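Local coordinates for protein sorbitol dehydrogenase (Gluconobacter oxydans, PDB 5ITG) that probably oxidises D-sorbitol to L-sorbose with a nicotinamide cofactor, as a member of the mannitol dehydrogenase family of polyol dehydrogenases, at residues Val228-Pro233 with Leu255-Phe260; His261-Glu266 with Ala279-Val284. One frame throughout, in Å; residues are numbered along the deposited sequence.

Interaction 1 of 2, residues Val228-Pro233 with Leu255-Phe260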
loop_
_atom_site.group_PDB
_atom_site.type_symbol
_atom_site.label_atom_id
_atom_site.label_comp_id
_atom_site.label_asym_id
_atom_site.label_seq_id
_atom_site.Cartn_x
_atom_site.Cartn_y
_atom_site.Cartn_z
ATOM N N VAL A 228 -4.309 -2.818 -3.160
ATOM C CA VAL A 228 -4.702 -1.431 -2.942
ATOM C C VAL A 228 -3.587 -0.447 -3.286
ATOM O O VAL A 228 -2.407 -0.753 -3.133
ATOM C CB VAL A 228 -5.115 -1.219 -1.475
ATOM C CG1 VAL A 228 -6.236 -2.202 -1.104
ATOM C CG2 VAL A 228 -3.905 -1.422 -0.556
ATOM N N ASP A 229 -3.970 0.734 -3.763
ATOM C CA ASP A 229 -2.989 1.755 -4.113
ATOM C C ASP A 229 -3.440 3.084 -3.477
ATOM O O ASP A 229 -4.172 3.092 -2.489
ATOM C CB ASP A 229 -2.883 1.884 -5.641
ATOM C CG ASP A 229 -1.452 2.153 -6.123
ATOM O OD1 ASP A 229 -0.633 2.677 -5.339
ATOM O OD2 ASP A 229 -1.148 1.856 -7.302
ATOM N N ARG A 230 -2.974 4.187 -4.033
ATOM C CA ARG A 230 -3.280 5.554 -3.597
ATOM C C ARG A 230 -2.353 6.167 -2.565
ATOM O O ARG A 230 -2.464 5.925 -1.357
ATOM C CB ARG A 230 -4.727 5.722 -3.120
ATOM C CG ARG A 230 -5.066 7.210 -3.013
ATOM C CD ARG A 230 -6.538 7.521 -2.822
ATOM N NE ARG A 230 -6.920 8.631 -3.689
ATOM C CZ ARG A 230 -8.133 9.173 -3.744
ATOM N NH1 ARG A 230 -9.111 8.722 -2.972
ATOM N NH2 ARG A 230 -8.370 10.154 -4.599
ATOM N N ILE A 231 -1.438 6.983 -3.065
ATOM C CA ILE A 231 -0.477 7.665 -2.216
ATOM C C ILE A 231 -1.227 8.647 -1.332
ATOM O O ILE A 231 -1.955 9.509 -1.821
ATOM C CB ILE A 231 0.555 8.428 -3.062
ATOM C CG1 ILE A 231 1.209 7.473 -4.071
ATOM C CG2 ILE A 231 1.596 9.075 -2.158
ATOM C CD1 ILE A 231 1.845 6.253 -3.451
ATOM N N THR A 232 -1.046 8.496 -0.024
ATOM C CA THR A 232 -1.690 9.345 0.969
ATOM C C THR A 232 -0.605 9.621 2.005
ATOM O O THR A 232 -0.477 8.894 2.987
ATOM C CB THR A 232 -2.865 8.606 1.627
ATOM O OG1 THR A 232 -3.709 8.070 0.598
ATOM C CG2 THR A 232 -3.677 9.556 2.504
ATOM N N PRO A 233 0.195 10.678 1.784
ATOM C CA PRO A 233 1.309 11.117 2.635
ATOM C C PRO A 233 0.946 11.466 4.072
ATOM O O PRO A 233 -0.210 11.746 4.387
ATOM C CB PRO A 233 1.860 12.337 1.890
ATOM C CG PRO A 233 1.440 12.104 0.464
ATOM C CD PRO A 233 0.031 11.593 0.643
ATOM N N LEU A 255 -6.601 15.691 5.353
ATOM C CA LEU A 255 -5.626 14.831 4.700
ATOM C C LEU A 255 -5.728 15.042 3.196
ATOM O O LEU A 255 -6.715 15.600 2.693
ATOM C CB LEU A 255 -5.839 13.353 5.064
ATOM C CG LEU A 255 -6.978 12.542 4.445
ATOM C CD1 LEU A 255 -6.839 11.090 4.880
ATOM C CD2 LEU A 255 -8.322 13.103 4.865
ATOM N N VAL A 256 -4.697 14.604 2.484
ATOM C CA VAL A 256 -4.641 14.767 1.043
ATOM C C VAL A 256 -4.137 13.482 0.386
ATOM O O VAL A 256 -3.373 12.729 0.977
ATOM C CB VAL A 256 -3.718 15.964 0.687
ATOM C CG1 VAL A 256 -2.358 15.784 1.337
ATOM C CG2 VAL A 256 -3.584 16.109 -0.819
ATOM N N ALA A 257 -4.592 13.230 -0.833
ATOM C CA ALA A 257 -4.184 12.035 -1.562
ATOM C C ALA A 257 -4.124 12.380 -3.039
ATOM O O ALA A 257 -4.688 13.389 -3.463
ATOM C CB ALA A 257 -5.187 10.909 -1.330
ATOM N N GLU A 258 -3.433 11.547 -3.817
ATOM C CA GLU A 258 -3.339 11.773 -5.256
ATOM C C GLU A 258 -4.719 11.458 -5.819
ATOM O O GLU A 258 -5.492 10.715 -5.205
ATOM C CB GLU A 258 -2.287 10.844 -5.885
ATOM C CG GLU A 258 -2.627 9.363 -5.808
ATOM C CD GLU A 258 -1.553 8.472 -6.416
ATOM O OE1 GLU A 258 -0.883 8.903 -7.382
ATOM O OE2 GLU A 258 -1.389 7.330 -5.938
ATOM N N ASP A 259 -5.042 12.025 -6.973
ATOM C CA ASP A 259 -6.339 11.764 -7.572
ATOM C C ASP A 259 -6.457 10.293 -7.972
ATOM O O ASP A 259 -7.545 9.720 -7.912
ATOM C CB ASP A 259 -6.565 12.678 -8.788
ATOM C CG ASP A 259 -5.581 12.424 -9.903
ATOM O OD1 ASP A 259 -4.377 12.266 -9.616
ATOM O OD2 ASP A 259 -6.012 12.400 -11.079
ATOM N N PHE A 260 -5.339 9.682 -8.363
ATOM C CA PHE A 260 -5.340 8.268 -8.754
ATOM C C PHE A 260 -5.700 7.379 -7.574
ATOM O O PHE A 260 -5.299 7.640 -6.443
ATOM C CB PHE A 260 -3.965 7.825 -9.261
ATOM C CG PHE A 260 -3.883 6.346 -9.554
ATOM C CD1 PHE A 260 -4.221 5.848 -10.813
ATOM C CD2 PHE A 260 -3.516 5.443 -8.553
ATOM C CE1 PHE A 260 -4.196 4.473 -11.074
ATOM C CE2 PHE A 260 -3.487 4.060 -8.806
ATOM C CZ PHE A 260 -3.830 3.579 -10.068
HETATM O O HOH W 1 -2.020 13.082 3.391
#

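Interaction 2 of 2, residues His261-Glu266 with Ala279-Val284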
loop_
_atom_site.group_PDB
_atom_site.type_symbol
_atom_site.label_atom_id
_atom_site.label_comp_id
_atom_site.label_asym_id
_atom_site.label_seq_id
_atom_site.Cartn_x
_atom_site.Cartn_y
_atom_site.Cartn_z
ATOM N N HIS A 261 -6.442 6.313 -7.845
ATOM C CA HIS A 261 -6.823 5.378 -6.801
ATOM C C HIS A 261 -7.234 4.070 -7.447
ATOM O O HIS A 261 -7.803 4.056 -8.542
ATOM C CB HIS A 261 -7.961 5.956 -5.945
ATOM C CG HIS A 261 -9.176 6.352 -6.725
ATOM N ND1 HIS A 261 -10.207 5.478 -6.997
ATOM C CD2 HIS A 261 -9.532 7.535 -7.282
ATOM C CE1 HIS A 261 -11.146 6.104 -7.683
ATOM N NE2 HIS A 261 -10.761 7.353 -7.870
ATOM N N GLN A 262 -6.915 2.965 -6.788
ATOM C CA GLN A 262 -7.265 1.666 -7.329
ATOM C C GLN A 262 -7.500 0.657 -6.229
ATOM O O GLN A 262 -6.817 0.668 -5.200
ATOM C CB GLN A 262 -6.157 1.158 -8.260
ATOM C CG GLN A 262 -6.397 -0.247 -8.800
ATOM C CD GLN A 262 -5.535 -0.561 -10.014
ATOM O OE1 GLN A 262 -4.376 -0.143 -10.096
ATOM N NE2 GLN A 262 -6.094 -1.314 -10.957
ATOM N N TRP A 263 -8.473 -0.214 -6.453
ATOM C CA TRP A 263 -8.778 -1.253 -5.490
ATOM C C TRP A 263 -9.260 -2.487 -6.230
ATOM O O TRP A 263 -10.330 -2.481 -6.833
ATOM C CB TRP A 263 -9.851 -0.786 -4.508
ATOM C CG TRP A 263 -10.019 -1.695 -3.319
ATOM C CD1 TRP A 263 -9.287 -2.808 -3.025
ATOM C CD2 TRP A 263 -10.975 -1.552 -2.262
ATOM N NE1 TRP A 263 -9.731 -3.373 -1.848
ATOM C CE2 TRP A 263 -10.767 -2.621 -1.361
ATOM C CE3 TRP A 263 -11.991 -0.626 -1.989
ATOM C CZ2 TRP A 263 -11.535 -2.785 -0.206
ATOM C CZ3 TRP A 263 -12.756 -0.790 -0.840
ATOM C CH2 TRP A 263 -12.522 -1.862 0.037
ATOM N N VAL A 264 -8.441 -3.532 -6.197
ATOM C CA VAL A 264 -8.775 -4.796 -6.827
ATOM C C VAL A 264 -9.105 -5.706 -5.657
ATOM O O VAL A 264 -8.310 -5.856 -4.735
ATOM C CB VAL A 264 -7.587 -5.333 -7.635
ATOM C CG1 VAL A 264 -7.923 -6.697 -8.212
ATOM C CG2 VAL A 264 -7.255 -4.346 -8.763
ATOM N N LEU A 265 -10.278 -6.319 -5.692
ATOM C CA LEU A 265 -10.702 -7.138 -4.566
ATOM C C LEU A 265 -11.295 -8.480 -4.965
ATOM O O LEU A 265 -12.142 -8.550 -5.854
ATOM C CB LEU A 265 -11.726 -6.320 -3.773
ATOM C CG LEU A 265 -12.431 -6.832 -2.520
ATOM C CD1 LEU A 265 -11.436 -6.967 -1.380
ATOM C CD2 LEU A 265 -13.536 -5.837 -2.150
ATOM N N GLU A 266 -10.843 -9.546 -4.313
ATOM C CA GLU A 266 -11.380 -10.869 -4.596
ATOM C C GLU A 266 -12.805 -10.888 -4.047
ATOM O O GLU A 266 -13.055 -10.454 -2.917
ATOM C CB GLU A 266 -10.515 -11.953 -3.942
ATOM C CG GLU A 266 -9.211 -12.203 -4.706
ATOM C CD GLU A 266 -8.279 -13.198 -4.025
ATOM O OE1 GLU A 266 -8.532 -13.586 -2.863
ATOM O OE2 GLU A 266 -7.272 -13.577 -4.660
ATOM N N ALA A 279 -18.389 1.986 -7.579
ATOM C CA ALA A 279 -17.453 3.039 -7.194
ATOM C C ALA A 279 -16.096 2.843 -7.865
ATOM O O ALA A 279 -15.134 3.547 -7.558
ATOM C CB ALA A 279 -17.284 3.057 -5.680
ATOM N N GLY A 280 -16.017 1.878 -8.774
ATOM C CA GLY A 280 -14.770 1.636 -9.472
ATOM C C GLY A 280 -13.903 0.535 -8.893
ATOM O O GLY A 280 -12.783 0.325 -9.360
ATOM N N VAL A 281 -14.393 -0.159 -7.869
ATOM C CA VAL A 281 -13.619 -1.245 -7.292
ATOM C C VAL A 281 -13.685 -2.370 -8.316
ATOM O O VAL A 281 -14.754 -2.666 -8.860
ATOM C CB VAL A 281 -14.205 -1.725 -5.946
ATOM C CG1 VAL A 281 -13.382 -2.873 -5.400
ATOM C CG2 VAL A 281 -14.218 -0.574 -4.946
ATOM N N GLN A 282 -12.541 -2.982 -8.587
ATOM C CA GLN A 282 -12.465 -4.055 -9.568
ATOM C C GLN A 282 -12.545 -5.402 -8.873
ATOM O O GLN A 282 -11.606 -5.828 -8.205
ATOM C CB GLN A 282 -11.164 -3.911 -10.374
ATOM C CG GLN A 282 -11.135 -2.626 -11.224
ATOM C CD GLN A 282 -9.730 -2.180 -11.651
ATOM O OE1 GLN A 282 -8.879 -1.877 -10.812
ATOM N NE2 GLN A 282 -9.497 -2.120 -12.962
HETATM N N MSE A 283 -13.690 -6.062 -9.019
HETATM C CA MSE A 283 -13.905 -7.359 -8.397
HETATM C C MSE A 283 -13.303 -8.451 -9.271
HETATM O O MSE A 283 -13.498 -8.456 -10.485
HETATM C CB MSE A 283 -15.406 -7.591 -8.196
HETATM C CG MSE A 283 -15.854 -7.606 -6.733
HETATM SE SE MSE A 283 -15.442 -6.005 -5.720
HETATM C CE MSE A 283 -17.184 -5.154 -5.776
ATOM N N VAL A 284 -12.565 -9.371 -8.655
ATOM C CA VAL A 284 -11.922 -10.454 -9.395
ATOM C C VAL A 284 -12.000 -11.780 -8.659
ATOM O O VAL A 284 -12.372 -11.832 -7.493
ATOM C CB VAL A 284 -10.425 -10.167 -9.620
ATOM C CG1 VAL A 284 -10.248 -8.873 -10.398
ATOM C CG2 VAL A 284 -9.709 -10.079 -8.266
HETATM O O HOH W 2 -10.022 0.142 -8.908
#

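Interaction 1 of 2, residues Val228-Pro233 with Leu255-Phe260
Arg230 reaches from the loop after strand 226-228 across to strand 255-258, a strand of the Rossmann-domain sheet in this mannitol dehydrogenase family protein, and holds the carbonyl of Glu258 side-on with two nitrogens. NE lies 2.9 Å and NH2 3.0 Å from Glu258 O, which sits at the guanidinium edge, close to its plane, while the methyl CB of Ala257 covers one face. With CG anti to the backbone N (chi1 -166°) and a bend at chi3, the long chain turns its flat end to that carbonyl; NH2 also forms a salt bridge with Glu86. With an alanine in place of Arg230, Glu258 O would probably lose both side-chain donors and Glu86 its charged mate. The loop is tied in return by Glu258: OE2 takes the N-H of Ile231 in an almost straight bond of 2.9 Å, the donor lying above the carboxylate plane, and the Glu258 N-H goes back to Ile231 O at 3.2 Å. The carboxylate also meets Arg360, which bonds Asp229 too, so this cation probably eases the nearness of two acids. The small methyl of Ala257 fits between the loop backbone and the arginine, CB lying 3.6 Å from Ile231 O, and the Thr232 hydroxyl donates to Arg230 O from above the carbonyl plane. Asp229 OD2 comes within 3.5 Å of Phe260 CE2, carboxylate and ring planes 83° apart.

Interaction 2 of 2, residues His261-Glu266 with Ala279-Val284
Strands 263-266 and 282-284 run parallel, their axes 4.6 Å apart at closest approach and inclined by 28°, with Val264 beside Gln282, Leu265 beside Met283 and Glu266 beside Val284. Backbone bonds alternate between the chains as in any parallel pair: Gln282 N to Trp263 O, Leu265 N to Gln282 O, and Val284 N to Leu265 O, each 2.9 Å long. Before the strand pairing begins, a water accepts from Trp263 N and lies close to both Gly280 O and Gln282 OE1.

The two glutamines join on the face that carries Val264. Gln262 NE2 donates an N-H to Gln282 OE1 at 2.8 Å, in the carbonyl plane and on a lone pair, with the amide planes only 26° apart; an extended chain, CG anti to the backbone N (chi1 176°), carries the donor there. Farther along this face, Val264 CG1 touches Val284 CG2 at 3.8 Å, beta-branched side chains that suit a strand. Apolar side chains gather round Trp263. Val281 CG1 and Leu265 CD2 rest on one face of the Trp263 indole, toward its rim, and Leu265 CD2 also meets the selenium of selenomethionine Met283 at 4.1 Å.

Strand 226-228 flanks 263-266 antiparallel, which puts strand 263-266 in the middle of a three-stranded sheet; Trp290 of helix 288-312 packs on the glutamine face, while Tyr44 of helix 41-46 meets Trp263 and Val281.

In the fold
Interaction 1 comes first along the chain and interaction 2 follows in series, their centres about 15 Å apart. Strand 255-258 pairs with strand 82-87 in the large mixed sheet of the Rossmann domain; after a short loop the chain enters strand 263-266, the middle of the small three-stranded sheet. The loop of interaction 1 leaves strand 226-228, an outer member of that same small sheet, so both its segments lead to it. The two contacts also touch, through a probable hydrogen bond from Asp229 N to Gln262 O and packing of Val228 on Trp263. Together they join the large sheet to the small one, beside helices 350-361 and 288-312.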